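Local coordinates for protein ethyl acetate hydrolase (Pseudomonas veronii, PDB 5EFZ) that hydrolyses ethyl acetate to ethanol and acetate as an esterase of the alpha/beta-hydrolase fold, a step in the breakdown of short-chain methyl ketones, at residues I78-G83 with I93-Q98; L222-G227 with E244-F249; S279-G284 with L290-A295. All blocks are in the same frame, centred on the assembly; numbering follows the deposited sequence.

Contact 1: residues I78-G83 with I93-Q98; sequences IYIGEG and IIVVNQ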
loop_
_atom_site.group_PDB
_atom_site.type_symbol
_atom_site.label_atom_id
_atom_site.label_comp_id
_atom_site.label_asym_id
_atom_site.label_seq_id
_atom_site.Cartn_x
_atom_site.Cartn_y
_atom_site.Cartn_z
ATOM N N ILE A 78 19.523 -12.214 -12.168
ATOM C CA ILE A 78 18.355 -11.659 -12.871
ATOM C C ILE A 78 18.762 -10.877 -14.125
ATOM O O ILE A 78 18.065 -10.926 -15.146
ATOM C CB ILE A 78 17.535 -10.765 -11.917
ATOM C CG1 ILE A 78 17.059 -11.595 -10.716
ATOM C CG2 ILE A 78 16.329 -10.114 -12.639
ATOM C CD1 ILE A 78 16.640 -10.749 -9.539
ATOM N N TYR A 79 19.909 -10.206 -14.075
ATOM C CA TYR A 79 20.231 -9.181 -15.085
ATOM C C TYR A 79 21.479 -9.408 -15.939
ATOM O O TYR A 79 21.571 -8.878 -17.058
ATOM C CB TYR A 79 20.366 -7.821 -14.391
ATOM C CG TYR A 79 19.074 -7.388 -13.740
ATOM C CD1 TYR A 79 18.031 -6.931 -14.499
ATOM C CD2 TYR A 79 18.920 -7.430 -12.348
ATOM C CE1 TYR A 79 16.814 -6.558 -13.925
ATOM C CE2 TYR A 79 17.715 -7.038 -11.750
ATOM C CZ TYR A 79 16.668 -6.605 -12.543
ATOM O OH TYR A 79 15.465 -6.235 -11.970
ATOM N N ILE A 80 22.435 -10.183 -15.446
ATOM C CA ILE A 80 23.727 -10.283 -16.143
ATOM C C ILE A 80 23.852 -11.553 -16.973
ATOM O O ILE A 80 23.522 -12.639 -16.498
ATOM C CB ILE A 80 24.895 -10.202 -15.127
ATOM C CG1 ILE A 80 24.848 -8.858 -14.398
ATOM C CG2 ILE A 80 26.253 -10.461 -15.842
ATOM C CD1 ILE A 80 25.884 -8.736 -13.240
ATOM N N GLY A 81 24.308 -11.426 -18.228
ATOM C CA GLY A 81 24.518 -12.606 -19.043
ATOM C C GLY A 81 24.793 -12.294 -20.505
ATOM O O GLY A 81 24.507 -11.197 -21.002
ATOM N N GLU A 82 25.329 -13.267 -21.216
ATOM C CA GLU A 82 25.710 -13.004 -22.595
ATOM C C GLU A 82 24.564 -12.540 -23.514
ATOM O O GLU A 82 24.766 -11.677 -24.358
ATOM C CB GLU A 82 26.411 -14.226 -23.178
ATOM C CG GLU A 82 27.860 -14.256 -22.720
ATOM C CD GLU A 82 28.748 -15.181 -23.521
ATOM O OE1 GLU A 82 28.253 -15.892 -24.430
ATOM O OE2 GLU A 82 29.960 -15.180 -23.233
ATOM N N GLY A 83 23.353 -13.031 -23.350
ATOM C CA GLY A 83 22.325 -12.520 -24.254
ATOM C C GLY A 83 21.762 -11.146 -23.877
ATOM O O GLY A 83 20.854 -10.634 -24.513
ATOM N N ILE A 93 31.388 -5.765 -15.521
ATOM C CA ILE A 93 30.247 -5.433 -14.688
ATOM C C ILE A 93 30.593 -5.687 -13.229
ATOM O O ILE A 93 30.891 -6.819 -12.820
ATOM C CB ILE A 93 29.011 -6.241 -15.124
ATOM C CG1 ILE A 93 28.741 -5.995 -16.625
ATOM C CG2 ILE A 93 27.806 -5.844 -14.303
ATOM C CD1 ILE A 93 28.145 -7.178 -17.328
ATOM N N ILE A 94 30.583 -4.614 -12.454
ATOM C CA ILE A 94 31.126 -4.653 -11.103
ATOM C C ILE A 94 29.963 -4.443 -10.170
ATOM O O ILE A 94 29.407 -3.352 -10.150
ATOM C CB ILE A 94 32.201 -3.570 -10.907
ATOM C CG1 ILE A 94 33.319 -3.772 -11.952
ATOM C CG2 ILE A 94 32.730 -3.571 -9.453
ATOM C CD1 ILE A 94 34.395 -2.692 -11.953
ATOM N N VAL A 95 29.617 -5.480 -9.402
ATOM C CA VAL A 95 28.434 -5.435 -8.558
ATOM C C VAL A 95 28.892 -5.272 -7.103
ATOM O O VAL A 95 29.613 -6.127 -6.579
ATOM C CB VAL A 95 27.593 -6.700 -8.697
ATOM C CG1 VAL A 95 26.253 -6.514 -7.924
ATOM C CG2 VAL A 95 27.370 -7.007 -10.202
ATOM N N VAL A 96 28.510 -4.164 -6.478
ATOM C CA VAL A 96 29.047 -3.831 -5.164
ATOM C C VAL A 96 27.937 -3.882 -4.134
ATOM O O VAL A 96 26.931 -3.173 -4.245
ATOM C CB VAL A 96 29.718 -2.454 -5.166
ATOM C CG1 VAL A 96 30.329 -2.130 -3.759
ATOM C CG2 VAL A 96 30.790 -2.371 -6.307
ATOM N N ASN A 97 28.138 -4.721 -3.130
ATOM C CA ASN A 97 27.153 -4.890 -2.054
ATOM C C ASN A 97 27.094 -3.695 -1.103
ATOM O O ASN A 97 28.134 -3.188 -0.646
ATOM C CB ASN A 97 27.474 -6.166 -1.272
ATOM C CG ASN A 97 27.174 -7.425 -2.081
ATOM O OD1 ASN A 97 26.038 -7.910 -2.072
ATOM N ND2 ASN A 97 28.204 -7.979 -2.755
ATOM N N GLN A 98 25.882 -3.249 -0.814
ATOM C CA GLN A 98 25.658 -2.175 0.148
ATOM C C GLN A 98 26.351 -2.426 1.459
ATOM O O GLN A 98 26.309 -3.547 1.986
ATOM C CB GLN A 98 24.164 -2.032 0.442
ATOM C CG GLN A 98 23.398 -1.151 -0.523
ATOM C CD GLN A 98 21.994 -0.907 0.062
ATOM O OE1 GLN A 98 21.854 -0.589 1.249
ATOM N NE2 GLN A 98 20.967 -1.123 -0.746
#
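I80 packs against I93 and V95 inside a beta-alpha-beta unit of the alpha/beta-hydrolase fold. The unit runs from strand 61-65 through helix 72-79 to strand 92-96. I80 is the first residue to leave helical geometry, and it carries nearly all of its segment's share of the contact. No hydrogen bond crosses between 78-83 and 93-98; the contact is purely apolar. I93 and V95 stand two apart on the strand, so both point to the same face of the sheet. I94 lies between them and turns to the other face, where it meets V48 and I141.

The side chain of I80 points at the strand, and I80 and I93 lie alongside each other, head to tail. Each therefore sets its ethyl end beside the other's CG2 branch. I80 CG2 lies 4.1 Å from I93 CD1. The CG1 arm of I80 stands anti to the carbonyl carbon (chi1 -61°) and is extended at chi2 (174°), which carries its methyl to the strand. The neighbours widen this packing: I80 also touches H51 of strand 45-51, and I93 and V95 both touch V64 of strand 61-65. The backbone of 93-96 is bonded into the sheet between those two strands. I80 CD1 rests against two strand methyls, 3.6 Å from I93 CG2 and 3.8 Å from V95 CG2.

Contact 2: residues L222-G227 with E244-F249; sequences LWTLMG and ESMQMF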
loop_
_atom_site.group_PDB
_atom_site.type_symbol
_atom_site.label_atom_id
_atom_site.label_comp_id
_atom_site.label_asym_id
_atom_site.label_seq_id
_atom_site.Cartn_x
_atom_site.Cartn_y
_atom_site.Cartn_z
ATOM N N LEU A 222 3.860 -7.081 4.866
ATOM C CA LEU A 222 3.792 -5.685 4.418
ATOM C C LEU A 222 4.397 -5.525 3.038
ATOM O O LEU A 222 3.895 -4.747 2.222
ATOM C CB LEU A 222 4.502 -4.771 5.406
ATOM C CG LEU A 222 3.766 -4.611 6.722
ATOM C CD1 LEU A 222 4.732 -4.153 7.849
ATOM C CD2 LEU A 222 2.630 -3.587 6.555
ATOM N N TRP A 223 5.481 -6.242 2.768
ATOM C CA TRP A 223 6.073 -6.260 1.438
ATOM C C TRP A 223 5.130 -6.868 0.401
ATOM O O TRP A 223 5.127 -6.463 -0.752
ATOM C CB TRP A 223 7.399 -7.034 1.444
ATOM C CG TRP A 223 8.543 -6.135 1.745
ATOM C CD1 TRP A 223 9.269 -6.068 2.920
ATOM C CD2 TRP A 223 9.104 -5.150 0.866
ATOM N NE1 TRP A 223 10.261 -5.106 2.801
ATOM C CE2 TRP A 223 10.189 -4.537 1.556
ATOM C CE3 TRP A 223 8.821 -4.752 -0.452
ATOM C CZ2 TRP A 223 10.963 -3.508 0.979
ATOM C CZ3 TRP A 223 9.599 -3.722 -1.027
ATOM C CH2 TRP A 223 10.667 -3.138 -0.311
ATOM N N THR A 224 4.322 -7.837 0.805
ATOM C CA THR A 224 3.372 -8.421 -0.130
ATOM C C THR A 224 2.286 -7.396 -0.496
ATOM O O THR A 224 1.823 -7.326 -1.649
ATOM C CB THR A 224 2.698 -9.675 0.461
ATOM O OG1 THR A 224 3.711 -10.563 0.987
ATOM C CG2 THR A 224 1.870 -10.407 -0.633
ATOM N N LEU A 225 1.860 -6.644 0.506
ATOM C CA LEU A 225 0.835 -5.623 0.353
ATOM C C LEU A 225 1.275 -4.499 -0.613
ATOM O O LEU A 225 0.483 -4.039 -1.442
ATOM C CB LEU A 225 0.498 -5.008 1.724
ATOM C CG LEU A 225 -0.483 -3.838 1.688
ATOM C CD1 LEU A 225 -1.885 -4.322 1.274
ATOM C CD2 LEU A 225 -0.557 -3.156 3.018
ATOM N N MET A 226 2.524 -4.058 -0.479
ATOM C CA MET A 226 3.017 -2.862 -1.193
ATOM C C MET A 226 3.971 -3.174 -2.353
ATOM O O MET A 226 4.212 -2.315 -3.177
ATOM C CB MET A 226 3.766 -1.912 -0.220
ATOM C CG MET A 226 2.843 -1.270 0.832
ATOM S SD MET A 226 1.637 -0.160 0.122
ATOM C CE MET A 226 2.658 1.084 -0.665
ATOM N N GLY A 227 4.488 -4.383 -2.415
ATOM C CA GLY A 227 5.605 -4.667 -3.310
ATOM C C GLY A 227 5.215 -5.116 -4.701
ATOM O O GLY A 227 6.057 -5.142 -5.605
ATOM N N GLU A 244 -0.581 -21.540 -5.652
ATOM C CA GLU A 244 -2.020 -21.793 -5.806
ATOM C C GLU A 244 -2.938 -20.695 -5.279
ATOM O O GLU A 244 -4.058 -20.529 -5.761
ATOM C CB GLU A 244 -2.389 -23.091 -5.100
ATOM C CG GLU A 244 -1.778 -24.327 -5.704
ATOM C CD GLU A 244 -2.144 -25.579 -4.931
ATOM O OE1 GLU A 244 -2.675 -25.444 -3.805
ATOM O OE2 GLU A 244 -1.933 -26.692 -5.462
ATOM N N SER A 245 -2.477 -19.977 -4.264
ATOM C CA SER A 245 -3.320 -19.037 -3.523
ATOM C C SER A 245 -2.477 -17.908 -2.956
ATOM O O SER A 245 -1.253 -18.031 -2.915
ATOM C CB SER A 245 -4.041 -19.757 -2.382
ATOM O OG SER A 245 -3.094 -20.201 -1.428
ATOM N N MET A 246 -3.113 -16.819 -2.524
ATOM C CA MET A 246 -2.399 -15.772 -1.824
ATOM C C MET A 246 -1.694 -16.345 -0.597
ATOM O O MET A 246 -0.555 -15.966 -0.327
ATOM C CB MET A 246 -3.355 -14.641 -1.444
ATOM C CG MET A 246 -3.052 -13.351 -2.199
ATOM S SD MET A 246 -1.700 -12.352 -1.509
ATOM C CE MET A 246 -2.756 -11.771 -0.205
ATOM N N GLN A 247 -2.358 -17.243 0.132
ATOM C CA GLN A 247 -1.714 -17.827 1.312
ATOM C C GLN A 247 -0.417 -18.549 0.911
ATOM O O GLN A 247 0.610 -18.369 1.557
ATOM C CB GLN A 247 -2.656 -18.779 2.062
ATOM C CG GLN A 247 -2.094 -19.269 3.405
ATOM C CD GLN A 247 -3.104 -20.050 4.261
ATOM O OE1 GLN A 247 -4.276 -20.201 3.901
ATOM N NE2 GLN A 247 -2.648 -20.522 5.423
ATOM N N MET A 248 -0.447 -19.336 -0.165
ATOM C CA MET A 248 0.749 -20.087 -0.579
ATOM C C MET A 248 1.861 -19.148 -1.057
ATOM O O MET A 248 3.046 -19.415 -0.841
ATOM C CB MET A 248 0.416 -21.093 -1.687
ATOM C CG MET A 248 -0.284 -22.359 -1.189
ATOM S SD MET A 248 0.534 -23.000 0.296
ATOM C CE MET A 248 -0.745 -22.779 1.530
ATOM N N PHE A 249 1.476 -18.056 -1.711
ATOM C CA PHE A 249 2.436 -17.051 -2.170
ATOM C C PHE A 249 3.088 -16.301 -1.005
ATOM O O PHE A 249 4.317 -16.106 -0.958
ATOM C CB PHE A 249 1.745 -16.074 -3.106
ATOM C CG PHE A 249 2.670 -15.055 -3.706
ATOM C CD1 PHE A 249 3.583 -15.418 -4.687
ATOM C CD2 PHE A 249 2.627 -13.742 -3.282
ATOM C CE1 PHE A 249 4.462 -14.467 -5.243
ATOM C CE2 PHE A 249 3.477 -12.790 -3.845
ATOM C CZ PHE A 249 4.397 -13.151 -4.810
#
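T224 meets M246 and F249 through its methyl group, and this apolar touch is loose. T224 CG2 lies 4.2 Å from M246 SD. It lies 4.3 Å from F249 CE2, at the edge of the ring and near its plane. The methyl stands anti to the backbone N (chi1 -50° for OG1), which aims it at helix 246-258. M246 does not start out toward T224. Its chain bends at chi2 (-81°), which brings SD back toward T224; the bend at chi3 places only the terminal methyl. V250 and M254 of helix 246-258 also touch T224, and F233 touches both T224 and M246.

F249 also makes edge-to-face aromatic pairs with W228 and F243.

No hydrogen bond joins the two segments. The hydroxyl of T224 is bonded to A220 O, one turn back, and its methyl makes the contacts across. S245 is the N-cap of helix 246-258: S245 OG accepts from M248 N at 3.1 Å, with an N-H...O angle of 160°.

E182 of the second subunit bonds to M246 N, and its L186 packs on the M246 side chain. T224 is about 11 Å, side chain to side chain, from H334, inferred to be catalytic. The two helices lie at the dimer interface and belong to the helical insertion between strands 170-174 and 296-300, consistent with the cap region of alpha/beta hydrolases.

Contact 3: residues S279-G284 with L290-A295; sequences SRHTGG and LGRIKA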
loop_
_atom_site.group_PDB
_atom_site.type_symbol
_atom_site.label_atom_id
_atom_site.label_comp_id
_atom_site.label_asym_id
_atom_site.label_seq_id
_atom_site.Cartn_x
_atom_site.Cartn_y
_atom_site.Cartn_z
ATOM N N SER A 279 19.756 16.070 -2.802
ATOM C CA SER A 279 19.714 17.534 -2.578
ATOM C C SER A 279 20.514 17.954 -1.340
ATOM O O SER A 279 20.749 19.153 -1.109
ATOM C CB SER A 279 18.264 18.042 -2.448
ATOM O OG SER A 279 17.690 17.775 -1.168
ATOM N N ARG A 280 20.956 16.982 -0.545
ATOM C CA ARG A 280 21.903 17.296 0.524
ATOM C C ARG A 280 23.167 17.981 -0.036
ATOM O O ARG A 280 23.837 18.734 0.664
ATOM C CB ARG A 280 22.274 16.028 1.306
ATOM C CG ARG A 280 21.091 15.474 2.105
ATOM C CD ARG A 280 21.432 14.143 2.772
ATOM N NE ARG A 280 22.426 14.303 3.835
ATOM C CZ ARG A 280 22.141 14.705 5.073
ATOM N NH1 ARG A 280 20.889 15.027 5.411
ATOM N NH2 ARG A 280 23.115 14.801 5.964
ATOM N N HIS A 281 23.494 17.738 -1.304
ATOM C CA HIS A 281 24.637 18.429 -1.912
ATOM C C HIS A 281 24.393 19.911 -2.198
ATOM O O HIS A 281 25.347 20.687 -2.397
ATOM C CB HIS A 281 25.028 17.756 -3.222
ATOM C CG HIS A 281 25.575 16.381 -3.049
ATOM N ND1 HIS A 281 26.878 16.144 -2.662
ATOM C CD2 HIS A 281 24.988 15.167 -3.181
ATOM C CE1 HIS A 281 27.071 14.840 -2.572
ATOM N NE2 HIS A 281 25.943 14.224 -2.884
ATOM N N THR A 282 23.128 20.311 -2.250
ATOM C CA THR A 282 22.809 21.661 -2.731
ATOM C C THR A 282 21.831 22.369 -1.798
ATOM O O THR A 282 20.904 23.035 -2.256
ATOM C CB THR A 282 22.206 21.602 -4.155
ATOM O OG1 THR A 282 21.121 20.670 -4.146
ATOM C CG2 THR A 282 23.249 21.121 -5.166
ATOM N N GLY A 283 22.033 22.195 -0.490
ATOM C CA GLY A 283 21.199 22.814 0.531
ATOM C C GLY A 283 19.705 22.532 0.468
ATOM O O GLY A 283 18.905 23.350 0.908
ATOM N N GLY A 284 19.314 21.391 -0.085
ATOM C CA GLY A 284 17.907 21.018 -0.124
ATOM C C GLY A 284 17.214 21.372 -1.427
ATOM O O GLY A 284 16.011 21.141 -1.599
ATOM N N LEU A 290 19.908 17.937 -9.265
ATOM C CA LEU A 290 19.687 17.165 -10.481
ATOM C C LEU A 290 20.239 17.883 -11.723
ATOM O O LEU A 290 20.600 17.233 -12.709
ATOM C CB LEU A 290 18.192 16.861 -10.673
ATOM C CG LEU A 290 17.639 15.922 -9.597
ATOM C CD1 LEU A 290 16.128 15.656 -9.794
ATOM C CD2 LEU A 290 18.409 14.585 -9.531
ATOM N N GLY A 291 20.286 19.208 -11.672
ATOM C CA GLY A 291 20.859 20.005 -12.753
ATOM C C GLY A 291 22.356 19.799 -12.919
ATOM O O GLY A 291 22.916 20.146 -13.972
ATOM N N ARG A 292 23.013 19.259 -11.887
ATOM C CA ARG A 292 24.452 18.930 -11.945
ATOM C C ARG A 292 24.753 17.679 -12.791
ATOM O O ARG A 292 25.903 17.450 -13.194
ATOM C CB ARG A 292 25.007 18.701 -10.525
ATOM C CG ARG A 292 25.291 19.978 -9.767
ATOM C CD ARG A 292 25.551 19.732 -8.277
ATOM N NE ARG A 292 26.513 18.664 -8.014
ATOM C CZ ARG A 292 27.236 18.568 -6.897
ATOM N NH1 ARG A 292 27.135 19.502 -5.947
ATOM N NH2 ARG A 292 28.089 17.559 -6.743
ATOM N N ILE A 293 23.736 16.862 -13.027
ATOM C CA ILE A 293 23.949 15.588 -13.692
ATOM C C ILE A 293 24.390 15.810 -15.140
ATOM O O ILE A 293 23.737 16.529 -15.873
ATOM C CB ILE A 293 22.680 14.723 -13.657
ATOM C CG1 ILE A 293 22.363 14.343 -12.208
ATOM C CG2 ILE A 293 22.875 13.502 -14.571
ATOM C CD1 ILE A 293 21.097 13.497 -12.070
ATOM N N LYS A 294 25.520 15.218 -15.527
ATOM C CA LYS A 294 25.995 15.263 -16.909
ATOM C C LYS A 294 25.771 13.941 -17.657
ATOM O O LYS A 294 25.802 13.901 -18.902
ATOM C CB LYS A 294 27.488 15.616 -16.939
ATOM C CG LYS A 294 27.768 17.019 -16.413
ATOM C CD LYS A 294 29.251 17.337 -16.348
ATOM C CE LYS A 294 29.831 17.596 -17.692
ATOM N NZ LYS A 294 31.226 18.121 -17.556
ATOM N N ALA A 295 25.569 12.867 -16.897
ATOM C CA ALA A 295 25.341 11.532 -17.460
ATOM C C ALA A 295 24.127 11.512 -18.362
ATOM O O ALA A 295 23.102 12.102 -18.024
ATOM C CB ALA A 295 25.135 10.476 -16.338
HETATM O O HOH W 1 28.223 20.223 -3.157
#
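R292 reaches across to H281 and T282 and touches both with different parts of its chain. R292 CD lies 4.1 Å from the methyl T282 CG2, the two side chains meeting from facing sides. R292 NH1 lies 3.9 Å from H281 CB. No direct hydrogen bond joins the segments. A water bridges them instead: it donates to H281 O at 3.0 Å and accepts from R292 NH1 at 3.1 Å. The water sits at the edge of the guanidinium, in its plane.

The next shell fixes these groups. R292 is bent at chi3 (49°), and its NH2 bonds to V162 O. H281 NE2 bonds to E159, and T282 OG1 to D285 O. The backbone of 279-284 is held by S279 O, which accepts from T282 N at 2.9 Å and from G284 N at 2.8 Å. The two donors approach from opposite faces of its plane. On the other side, a type I turn from L290 to I293 carries R292.

This is a surface contact. It joins the loops before and after the short helix 286-290, ahead of strand 296-300. H281 packs on V162 and R163 of helix 152-163, and R292 is hydrogen-bonded to the same helix.

From the N terminus, contact 1 comes first. It closes the short connection between helix 72-79 and strand 92-96 and ties the end of that helix to the central sheet. Contact 2 follows. It closes the link from helix 213-227 to helix 246-258, which includes helices 230-234 and 237-240, and it belongs to the helical region at the dimer interface. Contact 3 closes last, around helix 286-290, just before the chain enters strand 296-300 of the same sheet. The three are in series; none nests or crosses. Contacts 2 and 3 lie on opposite sides of the chain's centre, with centres 37 Å apart. Contact 1 is 27 Å, centre to centre, from each.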